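Side-chain contact in Non-reducing end beta-L-arabinofuranosidase (Bacteroides thetaiotaomicron, PDB 5MQO), which probably acts as a glycoside hydrolase of family GH127 in the breakdown of plant pectin by a gut bacterium: residues F391-R394 and M395-V398. Sequence-based numbering, arbitrary orientation.
Sequences FNWR and MLEV
F391 and M395, W393 and L396, and W393 and E397 pair up along residues 391-398, all buried, of the α-helix 382-399 in the GH127 catalytic domain, an (α/α)6-barrel fold of the six-hairpin clan. Four successive i to i+4 backbone bonds hold the turns; M395 N reaches F391 O at 3.0 Å and V398 N reaches R394 O at 2.9 Å. The tight part is apolar packing: the F391 and M395 side chains run alongside each other, and M395 CG lies 3.5 Å from F391 CE1. M395 SD adds a Met-aromatic contact, meeting the F391 ring obliquely, 4.7 Å from its centroid. Helix 317-333 covers this pair through L323, which touches both. The indole side is looser, though it too is buried rather than open to solvent. W393 CG, anti to the backbone N (chi1 -177°), sends the indole out from the helix with its plane roughly across the helix axis. E397 CG lies over the five-membered ring, while L396 CD2 comes obliquely to the six-membered one, 4.2 Å from its centroid. W393 NE1 hydrogen-bonds N38 OD1, and R394 NE forms a salt bridge with D309. Replacing W393 by alanine would probably leave N38 OD1 without its indole donor and strip L396 CD2 and E397 CG of their aromatic neighbour. The E397 carboxylate is turned 36° from the indole plane, with OE2 3.7 Å from W393 CZ2.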
loop_
_atom_site.group_PDB
_atom_site.type_symbol
_atom_site.label_atom_id
_atom_site.label_comp_id
_atom_site.label_asym_id
_atom_site.label_seq_id
_atom_site.Cartn_x
_atom_site.Cartn_y
_atom_site.Cartn_z
ATOM N N PHE A 391 6.170 -4.342 -0.603
ATOM C CA PHE A 391 6.770 -5.616 -0.153
ATOM C C PHE A 391 5.839 -6.768 -0.550
ATOM O O PHE A 391 6.253 -7.712 -1.231
ATOM C CB PHE A 391 7.050 -5.598 1.364
ATOM C CG PHE A 391 7.598 -6.902 1.946
ATOM C CD1 PHE A 391 8.495 -7.721 1.247
ATOM C CD2 PHE A 391 7.256 -7.281 3.242
ATOM C CE1 PHE A 391 9.001 -8.900 1.806
ATOM C CE2 PHE A 391 7.764 -8.467 3.805
ATOM C CZ PHE A 391 8.629 -9.283 3.073
ATOM N N ASN A 392 4.565 -6.652 -0.203
ATOM C CA ASN A 392 3.662 -7.765 -0.431
ATOM C C ASN A 392 3.415 -8.028 -1.920
ATOM O O ASN A 392 3.139 -9.159 -2.334
ATOM C CB ASN A 392 2.346 -7.558 0.309
ATOM C CG ASN A 392 2.429 -8.003 1.732
ATOM O OD1 ASN A 392 2.087 -9.130 2.068
ATOM N ND2 ASN A 392 2.925 -7.129 2.582
ATOM N N TRP A 393 3.504 -6.971 -2.713
ATOM C CA TRP A 393 3.315 -7.107 -4.124
ATOM C C TRP A 393 4.461 -7.907 -4.733
ATOM O O TRP A 393 4.206 -8.767 -5.534
ATOM C CB TRP A 393 3.155 -5.760 -4.793
ATOM C CG TRP A 393 2.885 -5.909 -6.243
ATOM C CD1 TRP A 393 3.790 -5.783 -7.260
ATOM C CD2 TRP A 393 1.645 -6.265 -6.848
ATOM N NE1 TRP A 393 3.178 -6.015 -8.461
ATOM C CE2 TRP A 393 1.855 -6.306 -8.236
ATOM C CE3 TRP A 393 0.366 -6.540 -6.352
ATOM C CZ2 TRP A 393 0.848 -6.614 -9.129
ATOM C CZ3 TRP A 393 -0.653 -6.836 -7.253
ATOM C CH2 TRP A 393 -0.393 -6.881 -8.624
ATOM N N ARG A 394 5.702 -7.637 -4.334
ATOM C CA ARG A 394 6.857 -8.404 -4.803
ATOM C C ARG A 394 6.763 -9.860 -4.353
ATOM O O ARG A 394 6.996 -10.791 -5.143
ATOM C CB ARG A 394 8.151 -7.811 -4.294
ATOM C CG ARG A 394 8.771 -6.749 -5.183
ATOM C CD ARG A 394 7.944 -5.502 -5.234
ATOM N NE ARG A 394 8.616 -4.437 -5.947
ATOM C CZ ARG A 394 8.000 -3.359 -6.417
ATOM N NH1 ARG A 394 6.693 -3.159 -6.235
ATOM N NH2 ARG A 394 8.710 -2.452 -7.069
ATOM N N MET A 395 6.372 -10.060 -3.099
ATOM C CA MET A 395 6.183 -11.424 -2.595
ATOM C C MET A 395 5.100 -12.197 -3.380
ATOM O O MET A 395 5.273 -13.382 -3.679
ATOM C CB MET A 395 5.887 -11.416 -1.098
ATOM C CG MET A 395 7.036 -10.857 -0.263
ATOM S SD MET A 395 8.529 -11.861 -0.197
ATOM C CE MET A 395 7.934 -13.241 0.767
ATOM N N LEU A 396 4.015 -11.523 -3.735
ATOM C CA LEU A 396 3.044 -12.108 -4.650
ATOM C C LEU A 396 3.709 -12.568 -5.959
ATOM O O LEU A 396 3.556 -13.739 -6.339
ATOM C CB LEU A 396 1.908 -11.136 -4.967
ATOM C CG LEU A 396 0.793 -11.638 -5.904
ATOM C CD1 LEU A 396 0.002 -12.790 -5.276
ATOM C CD2 LEU A 396 -0.130 -10.477 -6.241
ATOM N N GLU A 397 4.445 -11.672 -6.624
ATOM C CA GLU A 397 5.003 -11.979 -7.970
ATOM C C GLU A 397 6.060 -13.126 -7.919
ATOM O O GLU A 397 6.096 -13.984 -8.771
ATOM C CB GLU A 397 5.539 -10.700 -8.669
ATOM C CG GLU A 397 4.479 -9.594 -8.840
ATOM C CD GLU A 397 4.575 -8.760 -10.126
ATOM O OE1 GLU A 397 5.658 -8.225 -10.518
ATOM O OE2 GLU A 397 3.511 -8.617 -10.760
ATOM N N VAL A 398 6.869 -13.144 -6.875
ATOM C CA VAL A 398 7.838 -14.207 -6.629
ATOM C C VAL A 398 7.272 -15.578 -6.222
ATOM O O VAL A 398 7.972 -16.574 -6.366
ATOM C CB VAL A 398 8.794 -13.731 -5.512
ATOM C CG1 VAL A 398 9.539 -14.868 -4.854
ATOM C CG2 VAL A 398 9.767 -12.700 -6.058
#